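Local coordinates for protein ESXA (Geobacillus thermodenitrificans, PDB 3ZBH) that is of unknown function but, as an EsxA-like member of the WXG100 family, is probably a small protein exported by a type VII secretion system, at residues B[13-18]-B[81-86]; B[19-24]-B[73-78]; B[26-31]-B[67-72]. All coordinates share one frame; numbering follows the deposited sequence.

Overall arrangement
Three contacts join helix 11-45 to helix 48-95 along one antiparallel hairpin. Chain order fixes their order in space: interaction 1 lies near the open end, with interaction 2 and then interaction 3 closer to the turn. Their centres are about 10 Å apart from one to the next, and about 20 Å from first to last. Interaction 2 touches both neighbours, through A18 CB to G76 O at 3.5 Å and through Y21 CB to L72 O, also at 3.5 Å. All three border the second subunit. Acetate and phosphate ions, probably from the crystallisation liquor, sit around interaction 2.

Interaction 1. Residues B[13-18]-B[81-86]; sequences ELRGVA and NSATIL
L14 and A83 bring helices 11-45 and 48-95 together at this end of the hairpin, where the short segments run almost exactly antiparallel (171°) with axes 8.6 Å apart. The contact illustrates how a small residue on one helix lets two larger ones close over it: the A83 side chain is a single methyl, and both L14 and R15 rest on it.

The apolar part is carried by L14. Its CB meets A83 CB at 3.6 Å, close to the backbone, while the branch ending in CD2 reaches farther across the groove. That methyl packs against S82 CB at 3.8 Å and lies 4.2 Å from L86 CD2, so one leucine tip bridges two successive turns of the partner helix.

The polar side chain R15 contributes mostly through carbon. Its CG is 3.6 Å from A83 CB, and the chain then runs extended from CG to NE (chi2 172°, chi3 175°), which carries the guanidinium past the alanine. A83 CB lies over one face of that flat group, whereas T84 OG1 stands at its edge. The separation of R15 NH2 from T84 OG1, 3.7 Å, makes this a contact rather than a hydrogen bond. Each has a partner elsewhere: R15 NH2 forms a salt bridge with E87, and T84 OG1 bonds to the carbonyl of H80. No hydrogen bond links the two segments.

S82 turns its hydroxyl to the dimer partner, where OG is hydrogen-bonded to the indole NE1 of W46 of the second subunit, the tryptophan of the family's W-x-G motif. On the other helix, L14 packs on I45 and V17 on T41 of that same subunit, while L86 touches L9 in the segment that leads into helix 11-45.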
# COMPACT_ATOMS: atom_id res chain seq x y z
N GLU B 13 -1.97 2.98 -24.74
CA GLU B 13 -1.11 2.24 -23.81
C GLU B 13 -0.67 3.14 -22.67
O GLU B 13 -0.73 2.75 -21.51
CB GLU B 13 0.12 1.66 -24.51
CG GLU B 13 -0.22 0.44 -25.35
CD GLU B 13 0.80 0.13 -26.45
OE1 GLU B 13 1.84 0.81 -26.54
OE2 GLU B 13 0.54 -0.79 -27.23
N LEU B 14 -0.18 4.33 -23.01
CA LEU B 14 0.29 5.28 -21.99
C LEU B 14 -0.81 5.73 -21.05
O LEU B 14 -0.58 5.86 -19.85
CB LEU B 14 0.93 6.50 -22.66
CG LEU B 14 2.45 6.35 -22.91
CD1 LEU B 14 2.78 5.15 -23.77
CD2 LEU B 14 3.03 7.60 -23.56
N ARG B 15 -1.99 6.03 -21.60
CA ARG B 15 -3.13 6.42 -20.75
C ARG B 15 -3.57 5.30 -19.83
O ARG B 15 -3.96 5.54 -18.69
CB ARG B 15 -4.30 6.89 -21.60
CG ARG B 15 -3.99 8.20 -22.28
CD ARG B 15 -5.04 8.62 -23.29
NE ARG B 15 -4.66 9.95 -23.77
CZ ARG B 15 -4.69 10.33 -25.04
NH1 ARG B 15 -5.11 9.48 -25.98
NH2 ARG B 15 -4.32 11.56 -25.36
N GLY B 16 -3.58 4.08 -20.36
CA GLY B 16 -3.82 2.88 -19.55
C GLY B 16 -2.91 2.79 -18.33
O GLY B 16 -3.35 2.51 -17.20
N VAL B 17 -1.62 2.99 -18.56
CA VAL B 17 -0.65 2.95 -17.48
C VAL B 17 -0.80 4.16 -16.55
O VAL B 17 -0.67 4.02 -15.34
CB VAL B 17 0.79 2.80 -18.01
CG1 VAL B 17 1.74 2.76 -16.82
CG2 VAL B 17 0.91 1.48 -18.80
N ALA B 18 -1.11 5.32 -17.12
CA ALA B 18 -1.37 6.51 -16.29
C ALA B 18 -2.53 6.24 -15.32
O ALA B 18 -2.46 6.59 -14.15
CB ALA B 18 -1.72 7.69 -17.16
N ASN B 81 0.42 13.43 -19.85
CA ASN B 81 1.05 14.46 -20.70
C ASN B 81 1.77 13.83 -21.89
O ASN B 81 1.67 14.33 -23.02
CB ASN B 81 2.07 15.31 -19.93
CG ASN B 81 1.42 16.24 -18.93
OD1 ASN B 81 0.21 16.41 -18.94
ND2 ASN B 81 2.21 16.80 -18.04
N SER B 82 2.51 12.75 -21.62
CA SER B 82 3.27 12.08 -22.70
C SER B 82 2.33 11.44 -23.70
O SER B 82 2.62 11.38 -24.86
CB SER B 82 4.20 10.97 -22.14
OG SER B 82 5.33 11.50 -21.55
N ALA B 83 1.19 10.92 -23.24
CA ALA B 83 0.25 10.30 -24.14
C ALA B 83 -0.33 11.35 -25.13
O ALA B 83 -0.46 11.07 -26.32
CB ALA B 83 -0.84 9.57 -23.36
N THR B 84 -0.60 12.56 -24.65
CA THR B 84 -1.07 13.63 -25.52
C THR B 84 -0.01 14.02 -26.53
O THR B 84 -0.32 14.22 -27.71
CB THR B 84 -1.53 14.85 -24.73
OG1 THR B 84 -2.53 14.42 -23.82
CG2 THR B 84 -2.11 15.98 -25.66
N ILE B 85 1.24 14.08 -26.07
CA ILE B 85 2.38 14.40 -26.97
C ILE B 85 2.53 13.35 -28.04
O ILE B 85 2.73 13.68 -29.22
CB ILE B 85 3.67 14.58 -26.16
CG1 ILE B 85 3.63 15.98 -25.50
CG2 ILE B 85 4.92 14.38 -27.06
CD1 ILE B 85 4.66 16.21 -24.39
N LEU B 86 2.41 12.09 -27.64
CA LEU B 86 2.49 11.00 -28.61
C LEU B 86 1.35 10.98 -29.65
O LEU B 86 1.60 10.79 -30.84
CB LEU B 86 2.60 9.65 -27.88
CG LEU B 86 2.83 8.38 -28.73
CD1 LEU B 86 4.12 8.47 -29.53
CD2 LEU B 86 2.91 7.20 -27.76

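Interaction 2. Residues B[19-24]-B[73-78]; sequences RQYNVE and NEVGQQ. With PO4 (phosphate ion), chain J; ACT (acetate ion), chain N; ACT (acetate ion), chain I.
Within the antiparallel helical hairpin of the WXG100 fold, Y21 and V75 supply the apolar half of this contact, and N22 and N73 the polar half. The axes of the two short segments approach to 7.8 Å. V75 CG1 sits above the middle of the Y21 ring, 3.5 Å from the centroid and 4° off the normal, a CH-pi contact over the face; it is put there by a first torsion of 173°, with CG1 anti to the backbone N. At the edge of the ring, Y21 OH donates to an acetate oxygen, OXT, at 2.6 Å. With an alanine here, V75 CG1 would probably lose the ring it rests on and the acetate its phenolic donor. Beyond the ring, V75 packs on F54 of the second subunit.

G76 permits the close approach: a side chain on it would run into N22 ND2, which lies 3.8 Å from G76 CA. The N22 and N73 amide planes are 30° apart, and ND2 of N22 donates only a weak, bent bond (131°) to OD1 of N73. Two waters reinforce it: one donates to N22 O and N73 OD1, while the other accepts from N22 ND2 and donates to N73 O at 2.7 Å.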
# COMPACT_ATOMS: atom_id res chain seq x y z
N ARG B 19 -3.58 5.60 -15.81
CA ARG B 19 -4.73 5.29 -14.95
C ARG B 19 -4.38 4.33 -13.83
O ARG B 19 -4.86 4.48 -12.72
CB ARG B 19 -5.92 4.80 -15.77
CG ARG B 19 -6.69 5.94 -16.46
CD ARG B 19 -8.05 5.48 -17.00
NE ARG B 19 -7.90 4.39 -17.99
CZ ARG B 19 -7.66 4.57 -19.29
NH1 ARG B 19 -7.54 5.79 -19.80
NH2 ARG B 19 -7.53 3.52 -20.07
N GLN B 20 -3.50 3.38 -14.09
CA GLN B 20 -3.00 2.48 -13.04
C GLN B 20 -2.27 3.25 -11.96
O GLN B 20 -2.48 3.00 -10.75
CB GLN B 20 -2.05 1.45 -13.61
CG GLN B 20 -2.66 0.47 -14.59
CD GLN B 20 -1.66 -0.60 -14.91
OE1 GLN B 20 -1.62 -1.64 -14.24
NE2 GLN B 20 -0.79 -0.34 -15.87
N TYR B 21 -1.38 4.14 -12.36
CA TYR B 21 -0.69 4.98 -11.37
C TYR B 21 -1.66 5.81 -10.50
O TYR B 21 -1.49 5.89 -9.26
CB TYR B 21 0.37 5.86 -12.05
CG TYR B 21 1.66 5.09 -12.24
CD1 TYR B 21 2.58 5.01 -11.20
CD2 TYR B 21 1.93 4.39 -13.42
CE1 TYR B 21 3.75 4.28 -11.34
CE2 TYR B 21 3.11 3.68 -13.58
CZ TYR B 21 4.01 3.64 -12.53
OH TYR B 21 5.16 2.91 -12.65
N ASN B 22 -2.68 6.41 -11.13
CA ASN B 22 -3.66 7.18 -10.33
C ASN B 22 -4.53 6.29 -9.46
O ASN B 22 -4.82 6.64 -8.32
CB ASN B 22 -4.53 8.07 -11.20
CG ASN B 22 -3.74 9.15 -11.89
OD1 ASN B 22 -4.03 9.47 -13.04
ND2 ASN B 22 -2.74 9.71 -11.22
N VAL B 23 -4.92 5.14 -9.98
CA VAL B 23 -5.61 4.16 -9.15
C VAL B 23 -4.75 3.73 -7.94
O VAL B 23 -5.23 3.69 -6.79
CB VAL B 23 -6.02 2.90 -9.99
CG1 VAL B 23 -6.42 1.74 -9.08
CG2 VAL B 23 -7.13 3.27 -10.97
N GLU B 24 -3.49 3.40 -8.18
CA GLU B 24 -2.67 2.93 -7.06
C GLU B 24 -2.39 4.06 -6.06
O GLU B 24 -2.30 3.80 -4.87
CB GLU B 24 -1.38 2.21 -7.53
CG GLU B 24 -1.60 0.94 -8.37
CD GLU B 24 -2.55 -0.11 -7.75
OE1 GLU B 24 -2.89 -0.06 -6.54
OE2 GLU B 24 -2.99 -1.01 -8.49
N ASN B 73 0.94 9.73 -8.27
CA ASN B 73 0.14 10.76 -8.99
C ASN B 73 0.96 11.62 -9.96
O ASN B 73 0.46 12.01 -11.02
CB ASN B 73 -0.56 11.68 -8.00
CG ASN B 73 -1.84 11.09 -7.47
OD1 ASN B 73 -2.68 10.57 -8.22
ND2 ASN B 73 -2.00 11.14 -6.17
N GLU B 74 2.18 11.97 -9.57
CA GLU B 74 3.06 12.76 -10.46
C GLU B 74 3.38 11.95 -11.71
O GLU B 74 3.36 12.48 -12.82
CB GLU B 74 4.35 13.16 -9.75
CG GLU B 74 4.09 14.20 -8.69
CD GLU B 74 5.32 14.68 -7.94
OE1 GLU B 74 6.31 13.92 -7.78
OE2 GLU B 74 5.24 15.82 -7.46
N VAL B 75 3.69 10.66 -11.53
CA VAL B 75 3.89 9.75 -12.69
C VAL B 75 2.63 9.66 -13.54
O VAL B 75 2.69 9.75 -14.76
CB VAL B 75 4.34 8.33 -12.23
CG1 VAL B 75 4.37 7.34 -13.43
CG2 VAL B 75 5.72 8.39 -11.58
N GLY B 76 1.47 9.51 -12.89
CA GLY B 76 0.23 9.43 -13.63
C GLY B 76 0.03 10.67 -14.48
O GLY B 76 -0.38 10.59 -15.64
N GLN B 77 0.31 11.82 -13.88
CA GLN B 77 0.10 13.06 -14.59
C GLN B 77 1.07 13.18 -15.80
O GLN B 77 0.66 13.60 -16.90
CB GLN B 77 0.27 14.27 -13.66
CG GLN B 77 0.10 15.60 -14.41
CD GLN B 77 -1.29 15.73 -14.99
OE1 GLN B 77 -2.27 15.76 -14.24
NE2 GLN B 77 -1.40 15.78 -16.33
N GLN B 78 2.34 12.85 -15.59
CA GLN B 78 3.34 12.96 -16.68
C GLN B 78 3.10 11.95 -17.82
O GLN B 78 3.41 12.22 -18.98
CB GLN B 78 4.76 12.79 -16.12
CG GLN B 78 5.28 13.98 -15.30
CD GLN B 78 5.09 15.35 -15.97
OE1 GLN B 78 4.92 16.34 -15.27
NE2 GLN B 78 5.10 15.42 -17.32
P PO4 J . 1.36 -3.11 -16.18
O1 PO4 J . 1.55 -1.61 -16.09
O2 PO4 J . 2.65 -3.76 -16.60
O3 PO4 J . 0.30 -3.39 -17.22
O4 PO4 J . 0.97 -3.66 -14.82
C ACT N . -7.72 9.48 -19.40
O ACT N . -7.35 9.97 -20.50
OXT ACT N . -7.27 8.39 -18.97
CH3 ACT N . -8.72 10.23 -18.57
C ACT I . 8.01 3.86 -10.67
O ACT I . 9.19 3.46 -10.80
OXT ACT I . 7.04 3.09 -10.84
CH3 ACT I . 7.79 5.30 -10.28
O HOH W 1 -5.25 9.25 -7.48
O HOH W 2 -2.20 12.26 -11.53

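Interaction 3. Residues B[26-31]-B[67-72]; sequences SNVTEL and KMAVLL
V28 meets M68, A69 and L72, and T29 meets A69, without a ring, amide or other flat group among them, so the contact has neither faces nor edges; branched methyls do the touching. A69 CB is the shared seat. V28 CG1 approaches it to 3.9 Å and T29 CG2 to 3.8 Å, one methyl from each of two consecutive residues. The threonine presents carbon rather than oxygen because its first torsion of 52° leaves CG2 anti to the carbonyl carbon and aimed across the groove.

Of the three contacts along the antiparallel WXG100 hairpin, this one lies nearest the chain's centre, with the axes of the short segments 8.9 Å apart at closest approach and 159° between their directions. The other V28 branch, CG2, works on a different row of the partner helix: it lies 4.2 Å from L72 CD1 and, more loosely, 4.4 Å from M68 CG. The V28 and L72 side chains meet at about a right angle. L72 also leans on Y21, E24 and S25, and S25 OG is hydrogen-bonded to the carbonyl of A69, a polar tie between the two helices. V28 also packs on L31 of the second subunit, and M68 on F65 of that subunit.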
# COMPACT_ATOMS: atom_id res chain seq x y z
N SER B 26 -4.63 6.28 -5.17
CA SER B 26 -5.86 6.22 -4.35
C SER B 26 -5.86 5.08 -3.37
O SER B 26 -6.23 5.25 -2.20
CB SER B 26 -7.11 6.08 -5.23
OG SER B 26 -7.13 7.13 -6.17
N ASN B 27 -5.47 3.88 -3.84
CA ASN B 27 -5.31 2.75 -2.95
C ASN B 27 -4.36 2.99 -1.78
O ASN B 27 -4.64 2.50 -0.68
CB ASN B 27 -4.88 1.49 -3.71
CG ASN B 27 -5.93 1.03 -4.72
OD1 ASN B 27 -7.11 1.29 -4.55
ND2 ASN B 27 -5.49 0.37 -5.77
N VAL B 28 -3.26 3.73 -1.99
CA VAL B 28 -2.33 4.09 -0.91
C VAL B 28 -2.99 4.99 0.15
O VAL B 28 -2.89 4.69 1.35
CB VAL B 28 -0.99 4.74 -1.43
CG1 VAL B 28 -0.15 5.33 -0.29
CG2 VAL B 28 -0.19 3.70 -2.17
N THR B 29 -3.66 6.08 -0.26
CA THR B 29 -4.24 6.97 0.75
C THR B 29 -5.45 6.33 1.45
O THR B 29 -5.62 6.49 2.67
CB THR B 29 -4.59 8.38 0.21
OG1 THR B 29 -5.38 8.25 -0.96
CG2 THR B 29 -3.29 9.18 -0.10
N GLU B 30 -6.24 5.54 0.71
CA GLU B 30 -7.33 4.78 1.32
C GLU B 30 -6.79 3.81 2.38
O GLU B 30 -7.35 3.71 3.48
CB GLU B 30 -8.18 4.09 0.26
CG GLU B 30 -8.95 5.13 -0.56
CD GLU B 30 -9.57 4.56 -1.79
OE1 GLU B 30 -9.62 3.32 -1.90
OE2 GLU B 30 -10.03 5.34 -2.65
N LEU B 31 -5.71 3.13 2.05
CA LEU B 31 -5.07 2.22 3.00
C LEU B 31 -4.56 2.95 4.24
O LEU B 31 -4.80 2.52 5.36
CB LEU B 31 -3.93 1.46 2.30
CG LEU B 31 -2.95 0.64 3.13
CD1 LEU B 31 -3.60 -0.62 3.70
CD2 LEU B 31 -1.79 0.29 2.21
N LYS B 67 4.54 9.85 0.61
CA LYS B 67 5.47 10.14 -0.49
C LYS B 67 5.19 9.26 -1.70
O LYS B 67 5.33 9.68 -2.83
CB LYS B 67 6.92 9.95 -0.03
CG LYS B 67 7.48 11.09 0.81
CD LYS B 67 8.72 10.62 1.54
CE LYS B 67 9.19 11.56 2.64
NZ LYS B 67 9.88 12.74 2.04
N MET B 68 4.82 8.01 -1.46
CA MET B 68 4.49 7.12 -2.57
C MET B 68 3.25 7.64 -3.29
O MET B 68 3.17 7.63 -4.50
CB MET B 68 4.26 5.69 -2.07
CG MET B 68 3.97 4.71 -3.19
SD MET B 68 5.45 4.33 -4.17
CE MET B 68 6.19 3.08 -3.12
N ALA B 69 2.24 8.05 -2.51
CA ALA B 69 1.03 8.56 -3.13
C ALA B 69 1.33 9.80 -4.00
O ALA B 69 0.82 9.91 -5.12
CB ALA B 69 -0.03 8.84 -2.06
N VAL B 70 2.19 10.70 -3.54
CA VAL B 70 2.57 11.85 -4.36
C VAL B 70 3.27 11.37 -5.63
O VAL B 70 2.94 11.78 -6.76
CB VAL B 70 3.50 12.82 -3.59
CG1 VAL B 70 4.13 13.84 -4.52
CG2 VAL B 70 2.74 13.52 -2.46
N LEU B 71 4.26 10.50 -5.46
CA LEU B 71 5.02 9.97 -6.62
C LEU B 71 4.14 9.36 -7.69
O LEU B 71 4.27 9.68 -8.86
CB LEU B 71 6.01 8.90 -6.14
CG LEU B 71 6.72 8.08 -7.23
CD1 LEU B 71 7.61 9.02 -7.99
CD2 LEU B 71 7.54 7.00 -6.52
N LEU B 72 3.23 8.46 -7.28
CA LEU B 72 2.38 7.76 -8.22
C LEU B 72 1.48 8.74 -8.96
O LEU B 72 1.26 8.59 -10.14
CB LEU B 72 1.52 6.69 -7.52
CG LEU B 72 2.31 5.58 -6.77
CD1 LEU B 72 1.36 4.76 -5.91
CD2 LEU B 72 3.18 4.69 -7.66